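Local coordinates for protein CaaX farnesyltransferase beta subunit Ram1 (Aspergillus fumigatus, PDB 4L9P) that probably transfers, together with an alpha subunit, a farnesyl group from farnesyl diphosphate to a cysteine near the C-terminus of target proteins, using zinc, at residues F219-W228 with I508-L519; C321-E329 with D460-K468. One frame throughout, in Å; residues are numbered along the deposited sequence. Where two conformers were deposited one is given.

In the fold
Both contacts join late parts of the chain to earlier helices; in contact 2 both partners belong to the alpha-alpha toroid, and contact 2 is nested within the chain loop that contact 1 closes. Contact 1, on helix 502-513 and the C-terminal tail, lies peripherally, with its centre about 24 Å from that of the chain; for contact 2 this distance is about 16 Å. Their centres stand about 21 Å apart, yet they touch through Arg-509: its NH1 is 3.4 Å from Phe-461 CD2, and its CB is 3.5 Å from Phe-465 CE1. Both lie away from the zinc site, although in contact 2 the Leu-324 side chain is about 11 Å from the bound farnesyl-like inhibitor.

Contact 1. Residues F219-W228 with I508-L519; sequences FKLIDRKAMW and IRVWFENQSFDL
A bend at chi3 (101°) swings the guanidinium of Arg-224 between the rings of Phe-512 and Phe-517. Phe-512 CD1 lies over one face, 3.4 Å from Arg-224 NE, while the edge of Phe-517 meets the opposite face, CD1 being 4.0 Å from Arg-224 CZ. Arginine suits this slot because its flat faces tolerate aromatic cover while its rim still donates. In the guanidinium plane, Arg-224 NH1 gives Gln-515 O a fairly straight bond (3.1 Å, 157°), approaching from above the carbonyl plane. Arg-224 NH2 donates to water 2 at 2.7 Å, and that water donates a hydrogen bond to Phe-512 O; Leu-264 O accepts from NH2 as well. Phe-517 also turns its edge to Trp-228 in a T-shaped pair, ring centroids 5.3 Å apart and planes at 86°. At the other end, Phe-219 joins two CH-pi contacts: Ile-508 CG1 sits 4.0 Å from the centroid of the Phe-219 ring, and Phe-219 CB stands 3.8 Å from the centroid of the six-membered ring of Trp-511. Here the C-terminal tail, leaving helix 502-513, runs over the start of helix 224-234, which Asp-223 N-caps, fastening the chain end to a helix of the alpha-alpha toroid.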
loop_
_atom_site.group_PDB
_atom_site.type_symbol
_atom_site.label_atom_id
_atom_site.label_comp_id
_atom_site.label_asym_id
_atom_site.label_seq_id
_atom_site.Cartn_x
_atom_site.Cartn_y
_atom_site.Cartn_z
ATOM N N PHE B 219 22.328 8.507 15.112
ATOM C CA PHE B 219 21.181 9.382 15.404
ATOM C C PHE B 219 21.557 10.856 15.143
ATOM O O PHE B 219 20.743 11.663 14.678
ATOM C CB PHE B 219 20.740 9.264 16.859
ATOM C CG PHE B 219 20.158 7.919 17.240
ATOM C CD1 PHE B 219 19.794 6.959 16.298
ATOM C CD2 PHE B 219 19.971 7.608 18.581
ATOM C CE1 PHE B 219 19.224 5.704 16.713
ATOM C CE2 PHE B 219 19.412 6.386 18.973
ATOM C CZ PHE B 219 19.084 5.432 18.054
ATOM N N LYS B 220 22.807 11.187 15.432
ATOM C CA LYS B 220 23.296 12.558 15.272
ATOM C C LYS B 220 23.417 12.998 13.814
ATOM O O LYS B 220 23.485 14.180 13.538
ATOM C CB LYS B 220 24.655 12.733 15.985
ATOM C CG LYS B 220 24.489 12.919 17.477
ATOM C CD LYS B 220 25.828 12.801 18.212
ATOM C CE LYS B 220 26.943 13.591 17.641
ATOM N NZ LYS B 220 28.092 13.409 18.632
ATOM N N LEU B 221 23.432 12.067 12.868
ATOM C CA LEU B 221 23.665 12.479 11.499
ATOM C C LEU B 221 22.499 13.315 10.981
ATOM O O LEU B 221 22.665 14.234 10.172
ATOM C CB LEU B 221 23.981 11.264 10.651
ATOM C CG LEU B 221 22.919 10.423 10.016
ATOM C CD1 LEU B 221 22.403 11.151 8.742
ATOM C CD2 LEU B 221 23.536 9.104 9.639
ATOM N N ILE B 222 21.302 12.979 11.430
ATOM C CA ILE B 222 20.108 13.659 10.936
ATOM C C ILE B 222 20.032 15.121 11.380
ATOM O O ILE B 222 20.129 15.403 12.563
ATOM C CB ILE B 222 18.834 12.937 11.400
ATOM C CG1 ILE B 222 18.872 11.441 11.018
ATOM C CG2 ILE B 222 17.589 13.734 10.876
ATOM C CD1 ILE B 222 17.929 10.494 11.851
ATOM N N ASP B 223 19.815 16.055 10.434
ATOM C CA ASP B 223 19.554 17.443 10.793
ATOM C C ASP B 223 18.057 17.539 11.079
ATOM O O ASP B 223 17.239 17.629 10.170
ATOM C CB ASP B 223 19.987 18.411 9.669
ATOM C CG ASP B 223 19.780 19.890 10.037
ATOM O OD1 ASP B 223 18.965 20.219 10.934
ATOM O OD2 ASP B 223 20.465 20.734 9.435
ATOM N N ARG B 224 17.704 17.460 12.358
ATOM C CA ARG B 224 16.272 17.399 12.731
ATOM C C ARG B 224 15.510 18.647 12.442
ATOM O O ARG B 224 14.353 18.560 11.980
ATOM C CB ARG B 224 16.048 17.201 14.233
ATOM C CG ARG B 224 16.145 15.910 14.847
ATOM C CD ARG B 224 16.346 16.360 16.336
ATOM N NE ARG B 224 15.120 16.228 17.008
ATOM C CZ ARG B 224 14.824 16.495 18.257
ATOM N NH1 ARG B 224 15.632 17.168 19.114
ATOM N NH2 ARG B 224 13.614 16.105 18.605
ATOM N N LYS B 225 16.091 19.819 12.729
ATOM C CA LYS B 225 15.394 21.059 12.418
ATOM C C LYS B 225 15.150 21.198 10.911
ATOM O O LYS B 225 14.054 21.592 10.478
ATOM C CB LYS B 225 16.164 22.288 12.949
ATOM C CG LYS B 225 15.389 23.512 12.643
ATOM C CD LYS B 225 15.904 24.688 13.383
ATOM C CE LYS B 225 14.762 25.467 13.852
ATOM N NZ LYS B 225 15.284 26.562 14.635
ATOM N N ALA B 226 16.155 20.846 10.090
ATOM C CA ALA B 226 15.972 21.005 8.662
ATOM C C ALA B 226 14.958 19.955 8.170
ATOM O O ALA B 226 14.153 20.237 7.270
ATOM C CB ALA B 226 17.306 20.863 7.954
ATOM N N MET B 227 14.968 18.759 8.759
ATOM C CA MET B 227 13.930 17.778 8.407
ATOM C C MET B 227 12.521 18.294 8.682
ATOM O O MET B 227 11.599 18.079 7.861
ATOM C CB MET B 227 14.127 16.489 9.230
ATOM C CG MET B 227 13.095 15.373 8.942
ATOM S SD MET B 227 13.379 14.561 7.324
ATOM C CE MET B 227 14.799 13.552 7.704
ATOM N N TRP B 228 12.321 18.925 9.842
ATOM C CA TRP B 228 11.032 19.516 10.184
ATOM C C TRP B 228 10.614 20.629 9.204
ATOM O O TRP B 228 9.449 20.658 8.753
ATOM C CB TRP B 228 11.170 20.080 11.595
ATOM C CG TRP B 228 9.988 20.805 12.160
ATOM C CD1 TRP B 228 8.771 20.294 12.536
ATOM C CD2 TRP B 228 9.978 22.184 12.513
ATOM N NE1 TRP B 228 7.976 21.288 13.096
ATOM C CE2 TRP B 228 8.702 22.468 13.089
ATOM C CE3 TRP B 228 10.925 23.203 12.379
ATOM C CZ2 TRP B 228 8.353 23.768 13.592
ATOM C CZ3 TRP B 228 10.594 24.493 12.860
ATOM C CH2 TRP B 228 9.317 24.759 13.472
ATOM N N ILE B 508 15.234 5.058 19.406
ATOM C CA ILE B 508 15.415 6.284 18.673
ATOM C C ILE B 508 14.462 7.363 19.163
ATOM O O ILE B 508 14.881 8.510 19.328
ATOM C CB ILE B 508 15.337 6.047 17.149
ATOM C CG1 ILE B 508 15.868 7.299 16.398
ATOM C CG2 ILE B 508 13.899 5.681 16.707
ATOM C CD1 ILE B 508 16.051 7.049 14.861
ATOM N N ARG B 509 13.211 7.010 19.397
ATOM C CA ARG B 509 12.233 8.008 19.878
ATOM C C ARG B 509 12.679 8.586 21.231
ATOM O O ARG B 509 12.627 9.808 21.435
ATOM C CB ARG B 509 10.846 7.343 20.044
ATOM C CG ARG B 509 9.806 8.196 20.765
ATOM C CD ARG B 509 9.413 9.466 20.000
ATOM N NE ARG B 509 8.448 10.192 20.791
ATOM C CZ ARG B 509 7.523 11.026 20.329
ATOM N NH1 ARG B 509 7.389 11.259 19.020
ATOM N NH2 ARG B 509 6.694 11.628 21.213
ATOM N N VAL B 510 13.112 7.709 22.144
ATOM C CA VAL B 510 13.468 8.182 23.470
ATOM C C VAL B 510 14.722 9.034 23.402
ATOM O O VAL B 510 14.806 10.073 24.088
ATOM C CB VAL B 510 13.656 6.988 24.423
ATOM C CG1 VAL B 510 14.315 7.460 25.769
ATOM C CG2 VAL B 510 12.310 6.323 24.705
ATOM N N TRP B 511 15.676 8.658 22.556
ATOM C CA TRP B 511 16.877 9.486 22.402
ATOM C C TRP B 511 16.510 10.888 21.936
ATOM O O TRP B 511 16.993 11.906 22.487
ATOM C CB TRP B 511 17.904 8.855 21.436
ATOM C CG TRP B 511 19.259 9.584 21.426
ATOM C CD1 TRP B 511 20.313 9.381 22.320
ATOM C CD2 TRP B 511 19.706 10.622 20.530
ATOM N NE1 TRP B 511 21.365 10.200 22.002
ATOM C CE2 TRP B 511 21.014 10.994 20.934
ATOM C CE3 TRP B 511 19.130 11.277 19.447
ATOM C CZ2 TRP B 511 21.756 11.971 20.259
ATOM C CZ3 TRP B 511 19.864 12.260 18.784
ATOM C CH2 TRP B 511 21.154 12.595 19.190
ATOM N N PHE B 512 15.648 10.948 20.923
ATOM C CA PHE B 512 15.274 12.261 20.419
ATOM C C PHE B 512 14.432 13.063 21.389
ATOM O O PHE B 512 14.610 14.290 21.477
ATOM C CB PHE B 512 14.608 12.158 19.037
ATOM C CG PHE B 512 15.605 12.021 17.922
ATOM C CD1 PHE B 512 16.388 13.087 17.564
ATOM C CD2 PHE B 512 15.798 10.824 17.280
ATOM C CE1 PHE B 512 17.359 12.964 16.562
ATOM C CE2 PHE B 512 16.786 10.697 16.292
ATOM C CZ PHE B 512 17.535 11.784 15.915
ATOM N N GLU B 513 13.544 12.398 22.134
ATOM C CA GLU B 513 12.779 13.082 23.179
ATOM C C GLU B 513 13.660 13.788 24.192
ATOM O O GLU B 513 13.252 14.798 24.805
ATOM C CB GLU B 513 11.870 12.105 23.927
ATOM C CG GLU B 513 10.618 11.814 23.176
ATOM C CD GLU B 513 9.666 10.918 23.993
ATOM O OE1 GLU B 513 9.941 10.554 25.172
ATOM O OE2 GLU B 513 8.588 10.626 23.491
ATOM N N ASN B 514 14.853 13.240 24.382
ATOM C CA ASN B 514 15.766 13.784 25.363
ATOM C C ASN B 514 16.759 14.771 24.799
ATOM O O ASN B 514 17.654 15.272 25.508
ATOM C CB ASN B 514 16.462 12.647 26.096
ATOM C CG ASN B 514 15.576 12.050 27.112
ATOM O OD1 ASN B 514 15.328 12.635 28.161
ATOM N ND2 ASN B 514 15.114 10.876 26.849
ATOM N N GLN B 515 16.615 15.078 23.514
ATOM C CA GLN B 515 17.453 16.124 22.908
ATOM C C GLN B 515 16.641 17.396 22.714
ATOM O O GLN B 515 15.501 17.374 22.195
ATOM C CB GLN B 515 18.001 15.726 21.543
ATOM C CG GLN B 515 18.639 14.334 21.461
ATOM C CD GLN B 515 19.667 14.059 22.545
ATOM O OE1 GLN B 515 20.625 14.818 22.712
ATOM N NE2 GLN B 515 19.483 12.935 23.280
ATOM N N SER B 516 17.220 18.536 23.102
ATOM C CA SER B 516 16.506 19.772 22.792
ATOM C C SER B 516 16.448 19.995 21.287
ATOM O O SER B 516 17.362 19.607 20.527
ATOM C CB SER B 516 17.143 20.967 23.483
ATOM O OG SER B 516 18.542 20.925 23.282
ATOM N N PHE B 517 15.344 20.596 20.856
ATOM C CA PHE B 517 15.142 20.834 19.444
ATOM C C PHE B 517 16.098 21.934 19.063
ATOM O O PHE B 517 16.287 22.917 19.792
ATOM C CB PHE B 517 13.721 21.223 19.137
ATOM C CG PHE B 517 13.413 21.204 17.666
ATOM C CD1 PHE B 517 13.596 20.029 16.921
ATOM C CD2 PHE B 517 12.894 22.346 17.023
ATOM C CE1 PHE B 517 13.282 20.031 15.563
ATOM C CE2 PHE B 517 12.575 22.338 15.652
ATOM C CZ PHE B 517 12.755 21.173 14.952
ATOM N N ASP B 518 16.725 21.754 17.915
ATOM C CA ASP B 518 17.817 22.619 17.543
ATOM C C ASP B 518 17.396 24.074 17.284
ATOM O O ASP B 518 16.340 24.356 16.725
ATOM C CB ASP B 518 18.459 22.047 16.296
ATOM C CG ASP B 518 18.819 20.582 16.457
ATOM O OD1 ASP B 518 20.056 20.296 16.480
ATOM O OD2 ASP B 518 17.879 19.723 16.510
ATOM N N LEU B 519 18.250 25.006 17.687
ATOM C CA LEU B 519 17.991 26.423 17.418
ATOM C C LEU B 519 18.206 26.770 15.930
ATOM O O LEU B 519 19.028 26.119 15.259
ATOM C CB LEU B 519 18.869 27.286 18.319
ATOM C CG LEU B 519 18.599 27.086 19.822
ATOM C CD1 LEU B 519 19.479 28.021 20.643
ATOM C CD2 LEU B 519 17.094 27.336 20.151
HETATM O O HOH W 1 19.680 17.867 14.553
HETATM O O HOH W 2 12.803 16.327 21.168
#

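Contact 2. Residues C321-E329 with D460-K468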
loop_
_atom_site.group_PDB
_atom_site.type_symbol
_atom_site.label_atom_id
_atom_site.label_comp_id
_atom_site.label_asym_id
_atom_site.label_seq_id
_atom_site.Cartn_x
_atom_site.Cartn_y
_atom_site.Cartn_z
ATOM N N CYS B 321 -0.936 5.133 9.765
ATOM C CA CYS B 321 -0.899 6.571 10.051
ATOM C C CYS B 321 -1.986 6.942 11.072
ATOM O O CYS B 321 -1.708 7.740 11.985
ATOM C CB CYS B 321 -1.100 7.346 8.721
ATOM S SG CYS B 321 -0.688 9.086 8.919
ATOM N N LEU B 322 -3.208 6.382 10.947
ATOM C CA LEU B 322 -4.273 6.696 11.942
ATOM C C LEU B 322 -3.830 6.283 13.343
ATOM O O LEU B 322 -4.080 7.018 14.308
ATOM C CB LEU B 322 -5.588 5.967 11.615
ATOM C CG LEU B 322 -6.358 6.605 10.459
ATOM C CD1 LEU B 322 -7.552 5.701 10.164
ATOM C CD2 LEU B 322 -6.850 8.031 10.739
ATOM N N CYS B 323 -3.127 5.151 13.446
ATOM C CA CYS B 323 -2.667 4.697 14.747
ATOM C C CYS B 323 -1.492 5.515 15.289
ATOM O O CYS B 323 -1.116 5.324 16.470
ATOM C CB CYS B 323 -2.315 3.179 14.686
ATOM S SG CYS B 323 -3.865 2.196 14.429
ATOM N N LEU B 324 -0.857 6.379 14.490
ATOM C CA LEU B 324 0.061 7.381 15.037
ATOM C C LEU B 324 -0.654 8.603 15.640
ATOM O O LEU B 324 -0.016 9.482 16.277
ATOM C CB LEU B 324 0.968 7.895 13.888
ATOM C CG LEU B 324 2.018 6.922 13.437
ATOM C CD1 LEU B 324 2.704 7.513 12.232
ATOM C CD2 LEU B 324 3.060 6.711 14.533
ATOM N N LEU B 325 -1.960 8.689 15.444
ATOM C CA LEU B 325 -2.726 9.846 15.901
ATOM C C LEU B 325 -3.465 9.659 17.218
ATOM O O LEU B 325 -3.931 10.641 17.809
ATOM C CB LEU B 325 -3.736 10.305 14.832
ATOM C CG LEU B 325 -3.092 10.490 13.453
ATOM C CD1 LEU B 325 -4.183 10.881 12.426
ATOM C CD2 LEU B 325 -1.961 11.515 13.479
ATOM N N GLY B 326 -3.634 8.418 17.649
ATOM C CA GLY B 326 -4.330 8.154 18.917
ATOM C C GLY B 326 -4.517 6.658 19.036
ATOM O O GLY B 326 -3.890 5.890 18.273
ATOM N N ARG B 327 -5.327 6.237 20.016
ATOM C CA ARG B 327 -5.516 4.801 20.234
ATOM C C ARG B 327 -6.305 4.214 19.077
ATOM O O ARG B 327 -7.243 4.828 18.576
ATOM C CB ARG B 327 -6.298 4.612 21.528
ATOM C CG ARG B 327 -5.467 5.018 22.729
ATOM C CD ARG B 327 -6.223 4.785 24.006
ATOM N NE ARG B 327 -5.314 4.839 25.165
ATOM C CZ ARG B 327 -5.578 4.330 26.384
ATOM N NH1 ARG B 327 -6.746 3.743 26.668
ATOM N NH2 ARG B 327 -4.679 4.432 27.363
ATOM N N PRO B 328 -5.959 2.989 18.639
ATOM C CA PRO B 328 -6.654 2.380 17.490
ATOM C C PRO B 328 -8.171 2.306 17.640
ATOM O O PRO B 328 -8.932 2.610 16.719
ATOM C CB PRO B 328 -6.048 0.989 17.427
ATOM C CG PRO B 328 -4.651 1.172 17.973
ATOM C CD PRO B 328 -4.831 2.184 19.119
ATOM N N GLU B 329 -8.652 1.989 18.855
ATOM C CA GLU B 329 -10.097 1.833 19.044
ATOM C C GLU B 329 -10.833 3.186 19.089
ATOM O O GLU B 329 -12.067 3.222 19.080
ATOM C CB GLU B 329 -10.358 1.045 20.369
ATOM C CG GLU B 329 -9.931 1.820 21.639
ATOM C CD GLU B 329 -8.473 1.647 22.094
ATOM O OE1 GLU B 329 -7.573 1.331 21.264
ATOM O OE2 GLU B 329 -8.197 1.870 23.329
ATOM N N ASP B 460 1.342 12.963 22.162
ATOM C CA ASP B 460 0.922 12.920 20.731
ATOM C C ASP B 460 0.738 11.539 20.033
ATOM O O ASP B 460 -0.298 11.223 19.363
ATOM C CB ASP B 460 1.996 13.665 19.912
ATOM C CG ASP B 460 2.628 14.695 20.695
ATOM O OD1 ASP B 460 1.882 15.745 20.714
ATOM O OD2 ASP B 460 3.759 14.385 21.298
ATOM N N PHE B 461 1.815 10.776 20.161
ATOM C CA PHE B 461 2.002 9.487 19.567
ATOM C C PHE B 461 2.069 8.484 20.712
ATOM O O PHE B 461 2.692 7.446 20.552
ATOM C CB PHE B 461 3.349 9.489 18.830
ATOM C CG PHE B 461 3.433 10.497 17.704
ATOM C CD1 PHE B 461 2.809 10.255 16.473
ATOM C CD2 PHE B 461 4.174 11.623 17.838
ATOM C CE1 PHE B 461 2.879 11.197 15.393
ATOM C CE2 PHE B 461 4.232 12.607 16.785
ATOM C CZ PHE B 461 3.651 12.369 15.538
ATOM N N SER B 462 1.418 8.739 21.854
ATOM C CA SER B 462 1.661 7.858 22.999
ATOM C C SER B 462 1.243 6.414 22.728
ATOM O O SER B 462 1.983 5.473 23.070
ATOM C CB SER B 462 1.001 8.430 24.271
ATOM O OG SER B 462 1.233 7.623 25.390
ATOM N N SER B 463 0.096 6.234 22.079
ATOM C CA SER B 463 -0.368 4.889 21.811
ATOM C C SER B 463 0.599 4.150 20.880
ATOM O O SER B 463 0.872 2.956 21.045
ATOM C CB SER B 463 -1.772 4.980 21.207
ATOM O OG SER B 463 -2.257 3.689 20.875
ATOM N N ALA B 464 1.144 4.863 19.904
ATOM C CA ALA B 464 2.070 4.224 18.947
ATOM C C ALA B 464 3.277 3.645 19.629
ATOM O O ALA B 464 3.859 2.698 19.126
ATOM C CB ALA B 464 2.553 5.237 17.886
ATOM N N PHE B 465 3.653 4.228 20.768
ATOM C CA PHE B 465 4.803 3.729 21.540
ATOM C C PHE B 465 4.393 2.813 22.692
ATOM O O PHE B 465 5.211 2.555 23.607
ATOM C CB PHE B 465 5.732 4.877 21.964
ATOM C CG PHE B 465 6.413 5.537 20.769
ATOM C CD1 PHE B 465 7.480 4.888 20.137
ATOM C CD2 PHE B 465 5.958 6.742 20.233
ATOM C CE1 PHE B 465 8.085 5.432 18.994
ATOM C CE2 PHE B 465 6.578 7.288 19.060
ATOM C CZ PHE B 465 7.624 6.632 18.472
ATOM N N SER B 466 3.155 2.338 22.654
ATOM C CA SER B 466 2.614 1.470 23.700
ATOM C C SER B 466 2.489 0.030 23.213
ATOM O O SER B 466 2.080 -0.849 23.977
ATOM C CB SER B 466 1.249 1.993 24.143
ATOM O OG SER B 466 0.237 1.608 23.222
ATOM N N TRP B 467 2.798 -0.262 21.933
ATOM C CA TRP B 467 2.625 -1.617 21.401
ATOM C C TRP B 467 3.611 -2.591 22.023
ATOM O O TRP B 467 4.803 -2.293 22.165
ATOM C CB TRP B 467 2.837 -1.558 19.861
ATOM C CG TRP B 467 1.670 -0.957 19.140
ATOM C CD1 TRP B 467 1.374 0.394 18.998
ATOM C CD2 TRP B 467 0.576 -1.678 18.554
ATOM N NE1 TRP B 467 0.183 0.530 18.295
ATOM C CE2 TRP B 467 -0.333 -0.704 18.020
ATOM C CE3 TRP B 467 0.301 -3.046 18.371
ATOM C CZ2 TRP B 467 -1.475 -1.063 17.303
ATOM C CZ3 TRP B 467 -0.872 -3.405 17.709
ATOM C CH2 TRP B 467 -1.751 -2.418 17.207
ATOM N N LYS B 468 3.072 -3.750 22.399
ATOM C CA LYS B 468 3.836 -4.832 23.025
ATOM C C LYS B 468 3.541 -6.116 22.296
ATOM O O LYS B 468 2.667 -6.161 21.416
ATOM C CB LYS B 468 3.502 -4.931 24.538
ATOM C CG LYS B 468 3.962 -3.617 25.225
ATOM C CD LYS B 468 4.187 -3.723 26.659
ATOM C CE LYS B 468 4.284 -2.343 27.348
ATOM N NZ LYS B 468 5.330 -1.364 26.876
HETATM O O HOH W 3 -1.335 2.993 18.210
HETATM O O HOH W 4 -0.388 7.124 18.734
#
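In the alpha-alpha toroid, the turn joining helix 312-323 to helix 328-335 meets the loop that precedes strand 468-471, where two waters and a few apolar side chains bring Cys-323, Leu-324 and Pro-328 against Ser-463, Ala-464 and Trp-467. The polar centre is Cys-323 O, which accepts a hydrogen bond from each of the two waters. Water 3 lies 2.9 Å from Cys-323 O, takes the indole N-H of Trp-467 NE1 at 2.9 Å and is hydrogen-bonded to Ser-463 OG at 2.9 Å. Water 4 is 3.0 Å from Cys-323 O and accepts from Ala-464 N at 3.0 Å, so water 4 links backbone to backbone, whereas water 3 links the carbonyl to two side chains.

A chi1 of 178° turns OG of Ser-463 away from its own backbone N, to water 3 and against Arg-327 CA and Pro-328 CD; its small side chain fits this close approach. The short methyl of Ala-464 likewise lets Leu-324 come near, CD2 to CB 3.7 Å. Leu-324 CB lies in the ring plane of Phe-461, at its edge, 4.0 Å from CD1, and both side chains lean on Met-258 of helix 251-263. On the other flank, Pro-328 CG touches Trp-467 CZ2 at 3.9 Å; proline suits the first turn of a helix, where a backbone N-H has no carbonyl one turn earlier to bond. The result is a water-mediated junction between the turn linking two helices of the alpha-alpha toroid and a loop from later in the chain.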